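Local coordinates for protein enoyl-CoA hydratase (Mycobacterium avium, PDB 3OC7) that probably catalyses the hydration of enoyl-CoA thioesters in fatty acid metabolism, as a trimeric member of the crotonase family, at residues A[10-14]-A[15-19]; A[153-156]-A[157-161]; A[161-165]-A[166-170]. All coordinates share one frame; numbering follows the deposited sequence.

Interaction 1 of 3, residues A[10-14]-A[15-19]; sequences DYAGP and AATGG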
loop_
_atom_site.group_PDB
_atom_site.type_symbol
_atom_site.label_atom_id
_atom_site.label_comp_id
_atom_site.label_asym_id
_atom_site.label_seq_id
_atom_site.Cartn_x
_atom_site.Cartn_y
_atom_site.Cartn_z
ATOM N N ASP A 10 -5.944 -32.399 11.420
ATOM C CA ASP A 10 -7.165 -32.715 12.203
ATOM C C ASP A 10 -8.328 -31.768 11.870
ATOM O O ASP A 10 -8.112 -30.569 11.687
ATOM C CB ASP A 10 -6.889 -32.692 13.721
ATOM C CG ASP A 10 -8.145 -32.990 14.556
ATOM O OD1 ASP A 10 -8.538 -34.176 14.671
ATOM O OD2 ASP A 10 -8.756 -32.043 15.092
ATOM N N TYR A 11 -9.549 -32.306 11.788
ATOM C CA TYR A 11 -10.780 -31.535 11.522
ATOM C C TYR A 11 -11.697 -31.558 12.741
ATOM O O TYR A 11 -12.021 -32.642 13.248
ATOM C CB TYR A 11 -11.535 -32.124 10.315
ATOM C CG TYR A 11 -12.785 -31.334 9.903
ATOM C CD1 TYR A 11 -14.014 -31.506 10.570
ATOM C CD2 TYR A 11 -12.745 -30.425 8.847
ATOM C CE1 TYR A 11 -15.156 -30.780 10.188
ATOM C CE2 TYR A 11 -13.877 -29.691 8.464
ATOM C CZ TYR A 11 -15.079 -29.876 9.141
ATOM O OH TYR A 11 -16.189 -29.145 8.766
ATOM N N ALA A 12 -12.105 -30.377 13.200
ATOM C CA ALA A 12 -13.117 -30.217 14.260
ATOM C C ALA A 12 -14.244 -29.272 13.811
ATOM O O ALA A 12 -14.000 -28.097 13.498
ATOM C CB ALA A 12 -12.476 -29.725 15.564
ATOM N N GLY A 13 -15.470 -29.790 13.750
ATOM C CA GLY A 13 -16.643 -29.030 13.295
ATOM C C GLY A 13 -17.454 -28.417 14.433
ATOM O O GLY A 13 -17.049 -28.525 15.595
ATOM N N PRO A 14 -18.592 -27.760 14.103
ATOM C CA PRO A 14 -19.456 -27.045 15.066
ATOM C C PRO A 14 -19.829 -27.807 16.350
ATOM O O PRO A 14 -19.836 -27.206 17.428
ATOM C CB PRO A 14 -20.690 -26.687 14.227
ATOM C CG PRO A 14 -20.117 -26.470 12.859
ATOM C CD PRO A 14 -19.026 -27.512 12.712
ATOM N N ALA A 15 -20.089 -29.108 16.245
ATOM C CA ALA A 15 -20.445 -29.929 17.418
ATOM C C ALA A 15 -19.306 -30.085 18.443
ATOM O O ALA A 15 -19.558 -30.382 19.622
ATOM C CB ALA A 15 -20.973 -31.296 16.978
ATOM N N ALA A 16 -18.066 -29.870 17.995
ATOM C CA ALA A 16 -16.876 -29.926 18.854
ATOM C C ALA A 16 -16.339 -28.542 19.234
ATOM O O ALA A 16 -15.760 -28.374 20.312
ATOM C CB ALA A 16 -15.780 -30.755 18.199
ATOM N N THR A 17 -16.508 -27.566 18.341
ATOM C CA THR A 17 -16.048 -26.200 18.598
ATOM C C THR A 17 -17.033 -25.359 19.422
ATOM O O THR A 17 -16.620 -24.413 20.098
ATOM C CB THR A 17 -15.709 -25.432 17.287
ATOM O OG1 THR A 17 -16.888 -25.282 16.489
ATOM C CG2 THR A 17 -14.622 -26.148 16.488
ATOM N N GLY A 18 -18.318 -25.703 19.365
ATOM C CA GLY A 18 -19.371 -24.949 20.065
ATOM C C GLY A 18 -19.743 -23.621 19.417
ATOM O O GLY A 18 -20.195 -22.697 20.098
ATOM N N GLY A 19 -19.553 -23.526 18.098
ATOM C CA GLY A 19 -19.861 -22.307 17.337
ATOM C C GLY A 19 -19.935 -22.551 15.833
ATOM O O GLY A 19 -19.706 -23.674 15.387
#
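P14 brings the CB-CG side of its ring to G19 O, with CB 3.4 Å from that oxygen. The stretch belongs to a beta hairpin whose connection contains the short helix 14-17. It joins strand 9-12 to the antiparallel strand 21-26, at the edge of the six-stranded sheet. G13 sits at the N-cap and P14 opens the helix. Proline is well suited to the first turn, where a backbone N-H would have no acceptor within the helix.

G13 O receives two backbone donors. T17 N approaches at 3.0 Å, tilted 16° from the carbonyl plane. A16 N comes in at 2.9 Å from above that plane, 40° out of it. One oxygen thus accepts both an i+3 and an i+4 bond. G18 N then bonds to P14 O at 2.9 Å. G18 has positive phi, so the chain leaves the helix here and heads for the next strand.

T17 faces back toward the start of the turn. A chi1 of 63° tucks OG1 in over the backbone, and it comes to 3.4 Å from P14 CA. The hydroxyl is hydrogen-bonded to V21 O, which ties the helix to the returning strand. The methyl CG2, beside the backbone N, lies 3.6 Å from A12 O.

Packing is light, as befits a surface turn. The P14 ring also touches D53 and V56 of a neighbouring loop. A12 CB and A16 CB are in apolar contact at 4.3 Å.

Interaction 2 of 3, residues A[153-156]-A[157-161]; sequences AIIS and LTLLP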
loop_
_atom_site.group_PDB
_atom_site.type_symbol
_atom_site.label_atom_id
_atom_site.label_comp_id
_atom_site.label_asym_id
_atom_site.label_seq_id
_atom_site.Cartn_x
_atom_site.Cartn_y
_atom_site.Cartn_z
ATOM N N ALA A 153 9.995 -16.927 -4.933
ATOM C CA ALA A 153 9.207 -16.767 -6.159
ATOM C C ALA A 153 7.689 -17.043 -6.033
ATOM O O ALA A 153 6.874 -16.111 -6.150
ATOM C CB ALA A 153 9.856 -17.552 -7.340
ATOM N N ILE A 154 7.321 -18.301 -5.789
ATOM C CA ILE A 154 5.906 -18.693 -5.668
ATOM C C ILE A 154 5.153 -17.944 -4.554
ATOM O O ILE A 154 3.981 -17.541 -4.756
ATOM C CB ILE A 154 5.742 -20.226 -5.487
ATOM C CG1 ILE A 154 5.976 -20.922 -6.838
ATOM C CG2 ILE A 154 4.354 -20.575 -4.817
ATOM C CD1 ILE A 154 4.804 -20.805 -7.855
ATOM N N ILE A 155 5.802 -17.739 -3.402
ATOM C CA ILE A 155 5.115 -17.080 -2.275
ATOM C C ILE A 155 4.817 -15.574 -2.518
ATOM O O ILE A 155 3.973 -14.984 -1.823
ATOM C CB ILE A 155 5.810 -17.319 -0.908
ATOM C CG1 ILE A 155 7.203 -16.685 -0.855
ATOM C CG2 ILE A 155 5.869 -18.825 -0.557
ATOM C CD1 ILE A 155 7.939 -16.925 0.463
ATOM N N SER A 156 5.498 -14.980 -3.511
ATOM C CA SER A 156 5.236 -13.594 -3.964
ATOM C C SER A 156 3.774 -13.353 -4.402
ATOM O O SER A 156 3.269 -12.219 -4.314
ATOM C CB SER A 156 6.218 -13.156 -5.078
ATOM O OG SER A 156 7.561 -13.001 -4.603
ATOM N N LEU A 157 3.096 -14.417 -4.850
ATOM C CA LEU A 157 1.679 -14.354 -5.265
ATOM C C LEU A 157 0.721 -13.795 -4.174
ATOM O O LEU A 157 -0.243 -13.088 -4.496
ATOM C CB LEU A 157 1.178 -15.734 -5.747
ATOM C CG LEU A 157 1.751 -16.272 -7.063
ATOM C CD1 LEU A 157 1.394 -17.759 -7.241
ATOM C CD2 LEU A 157 1.300 -15.422 -8.256
ATOM N N THR A 158 1.010 -14.130 -2.905
ATOM C CA THR A 158 0.240 -13.593 -1.750
ATOM C C THR A 158 0.993 -12.562 -0.877
ATOM O O THR A 158 0.328 -11.761 -0.198
ATOM C CB THR A 158 -0.365 -14.727 -0.845
ATOM O OG1 THR A 158 0.683 -15.526 -0.264
ATOM C CG2 THR A 158 -1.388 -15.600 -1.626
ATOM N N LEU A 159 2.336 -12.558 -0.888
ATOM C CA LEU A 159 3.113 -11.542 -0.136
ATOM C C LEU A 159 3.130 -10.145 -0.772
ATOM O O LEU A 159 2.960 -9.123 -0.065
ATOM C CB LEU A 159 4.565 -12.003 0.118
ATOM C CG LEU A 159 4.792 -13.226 1.016
ATOM C CD1 LEU A 159 6.287 -13.381 1.267
ATOM C CD2 LEU A 159 4.015 -13.132 2.326
ATOM N N LEU A 160 3.336 -10.066 -2.087
ATOM C CA LEU A 160 3.466 -8.735 -2.720
ATOM C C LEU A 160 2.184 -7.860 -2.718
ATOM O O LEU A 160 2.306 -6.628 -2.610
ATOM C CB LEU A 160 4.149 -8.800 -4.103
ATOM C CG LEU A 160 5.591 -9.346 -4.118
ATOM C CD1 LEU A 160 6.135 -9.321 -5.551
ATOM C CD2 LEU A 160 6.546 -8.611 -3.150
ATOM N N PRO A 161 0.977 -8.464 -2.797
ATOM C CA PRO A 161 -0.253 -7.636 -2.626
ATOM C C PRO A 161 -0.490 -7.103 -1.190
ATOM O O PRO A 161 -1.267 -6.162 -1.029
ATOM C CB PRO A 161 -1.402 -8.583 -3.049
ATOM C CG PRO A 161 -0.732 -9.700 -3.771
ATOM C CD PRO A 161 0.667 -9.832 -3.261
#
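I155 O takes two backbone N-H groups, from L159 N at 3.1 Å and from T158 N at 3.3 Å. This is the first turn of the short helix 156-159 of the crotonase fold, entered through a type I beta turn from A153 to S156. The L159 donor lies in the carbonyl plane. The T158 donor stands above it, 53° out. L157 N bonds to I154 O and also comes from above the plane. L160 N reaches S156 O at 3.1 Å and carries the turn on.

The S156 hydroxyl lies beside its own backbone N (chi1 -69°). It is hydrogen-bonded to P152 O and to Y172 OH of helix 165-174, so this buried polar group is satisfied. S156 CB meets L160 CD1 at 3.9 Å. L221 of the second subunit packs on both residues.

L157 runs past I154 O, with CB and CG each 3.5 Å from it. It also packs on F230 and L237 of helix 212-245. I154, before the short helix, and T158, within it, turn instead to helix 86-106, where both touch M101.

I155 and L159 run side by side and point the same way. The terminal methyl CD1 of I155 rests 4.0 Å from L159 CD1.

Interaction 3 of 3, residues A[161-165]-A[166-170]; sequences PKLSA and RAAAR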
loop_
_atom_site.group_PDB
_atom_site.type_symbol
_atom_site.label_atom_id
_atom_site.label_comp_id
_atom_site.label_asym_id
_atom_site.label_seq_id
_atom_site.Cartn_x
_atom_site.Cartn_y
_atom_site.Cartn_z
ATOM N N PRO A 161 0.977 -8.464 -2.797
ATOM C CA PRO A 161 -0.253 -7.636 -2.626
ATOM C C PRO A 161 -0.490 -7.103 -1.190
ATOM O O PRO A 161 -1.267 -6.162 -1.029
ATOM C CB PRO A 161 -1.402 -8.583 -3.049
ATOM C CG PRO A 161 -0.732 -9.700 -3.771
ATOM C CD PRO A 161 0.667 -9.832 -3.261
ATOM N N LYS A 162 0.159 -7.678 -0.163
ATOM C CA LYS A 162 -0.159 -7.351 1.252
ATOM C C LYS A 162 0.951 -6.629 2.073
ATOM O O LYS A 162 0.648 -5.881 3.028
ATOM C CB LYS A 162 -0.695 -8.609 1.978
ATOM C CG LYS A 162 -1.850 -9.324 1.213
ATOM C CD LYS A 162 -2.584 -10.407 2.045
ATOM C CE LYS A 162 -3.614 -11.145 1.157
ATOM N NZ LYS A 162 -4.533 -12.062 1.909
ATOM N N LEU A 163 2.222 -6.845 1.735
ATOM C CA LEU A 163 3.357 -6.190 2.442
ATOM C C LEU A 163 3.551 -4.774 1.903
ATOM O O LEU A 163 3.356 -4.539 0.702
ATOM C CB LEU A 163 4.661 -6.962 2.181
ATOM C CG LEU A 163 4.882 -8.356 2.747
ATOM C CD1 LEU A 163 6.200 -8.947 2.251
ATOM C CD2 LEU A 163 4.900 -8.268 4.234
ATOM N N SER A 164 3.977 -3.837 2.757
ATOM C CA SER A 164 4.433 -2.547 2.208
ATOM C C SER A 164 5.608 -2.737 1.216
ATOM O O SER A 164 6.425 -3.680 1.371
ATOM C CB SER A 164 4.805 -1.583 3.317
ATOM O OG SER A 164 6.106 -1.846 3.808
ATOM N N ALA A 165 5.700 -1.865 0.206
ATOM C CA ALA A 165 6.784 -1.947 -0.787
ATOM C C ALA A 165 8.203 -1.931 -0.168
ATOM O O ALA A 165 9.077 -2.766 -0.514
ATOM C CB ALA A 165 6.641 -0.826 -1.832
ATOM N N ARG A 166 8.445 -0.965 0.729
ATOM C CA ARG A 166 9.766 -0.859 1.389
ATOM C C ARG A 166 10.117 -2.108 2.220
ATOM O O ARG A 166 11.285 -2.552 2.223
ATOM C CB ARG A 166 9.880 0.419 2.260
ATOM C CG ARG A 166 9.904 1.790 1.491
ATOM C CD ARG A 166 11.055 1.864 0.460
ATOM N NE ARG A 166 11.353 3.217 -0.063
ATOM C CZ ARG A 166 12.343 3.489 -0.929
ATOM N NH1 ARG A 166 13.100 2.503 -1.410
ATOM N NH2 ARG A 166 12.556 4.748 -1.318
ATOM N N ALA A 167 9.121 -2.694 2.904
ATOM C CA ALA A 167 9.365 -3.912 3.711
ATOM C C ALA A 167 9.675 -5.160 2.863
ATOM O O ALA A 167 10.564 -5.955 3.232
ATOM C CB ALA A 167 8.200 -4.175 4.677
ATOM N N ALA A 168 8.939 -5.375 1.764
ATOM C CA ALA A 168 9.211 -6.508 0.878
ATOM C C ALA A 168 10.661 -6.437 0.361
ATOM O O ALA A 168 11.421 -7.426 0.450
ATOM C CB ALA A 168 8.172 -6.556 -0.308
ATOM N N ALA A 169 11.065 -5.263 -0.133
ATOM C CA ALA A 169 12.437 -5.079 -0.658
ATOM C C ALA A 169 13.521 -5.284 0.424
ATOM O O ALA A 169 14.531 -5.961 0.175
ATOM C CB ALA A 169 12.577 -3.694 -1.332
ATOM N N ARG A 170 13.309 -4.730 1.616
ATOM C CA ARG A 170 14.273 -4.929 2.720
ATOM C C ARG A 170 14.441 -6.421 3.070
ATOM O O ARG A 170 15.552 -6.971 2.963
ATOM C CB ARG A 170 13.867 -4.128 3.979
ATOM C CG ARG A 170 14.795 -4.360 5.197
ATOM C CD ARG A 170 14.269 -3.723 6.486
ATOM N NE ARG A 170 15.198 -3.911 7.613
ATOM C CZ ARG A 170 15.136 -3.209 8.743
ATOM N NH1 ARG A 170 14.207 -2.267 8.899
ATOM N NH2 ARG A 170 16.004 -3.441 9.723
#
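S164 CB leads to OG, which lies at A167 N and A167 CB. With chi1 at 81°, OG accepts a hydrogen bond from A167 N at 3.3 Å, with an N-H...O angle of 152°. It also touches A167 CB at 3.3 Å, so the methyl lies against the cap.

The backbone of S164 helps too. Its carbonyl oxygen receives A168 N at 3.1 Å, nearly along the C=O axis. A169 N continues the pattern to A165 O at 3.2 Å.

L163 CD1 packs on A168 CB at 4.0 Å. I186 and L188 of the same chain also pack on L163.

R166 leaves the helix for the second subunit, its chain bent at chi2 (-57°). There its guanidinium group is hydrogen-bonded to the carbonyl oxygens of V127, C130, G187 and L188, all of that neighbouring subunit. These bonds give this charged group polar partners in the trimer interface. The whole is a serine N-cap with its side-chain bond to the third residue beyond, at the start of an interface helix in the crotonase trimer.

Interaction 1 comes first in the chain. It closes the turn between strand 9-12 and strand 21-26, at the sheet edge. Interactions 2 and 3 follow much later and lie on the opposite side of the chain's centre. The centre of interaction 1 is about 31 Å from that of interaction 2 and about 36 Å from that of interaction 3. The three run in series; none nests in or crosses another. Interactions 2 and 3 share P161, where one ends and the other begins. They also touch directly, L160 CD2 to A168 CB at 3.9 Å. Together they join helix 156-159 to helix 165-174, and both meet the second subunit.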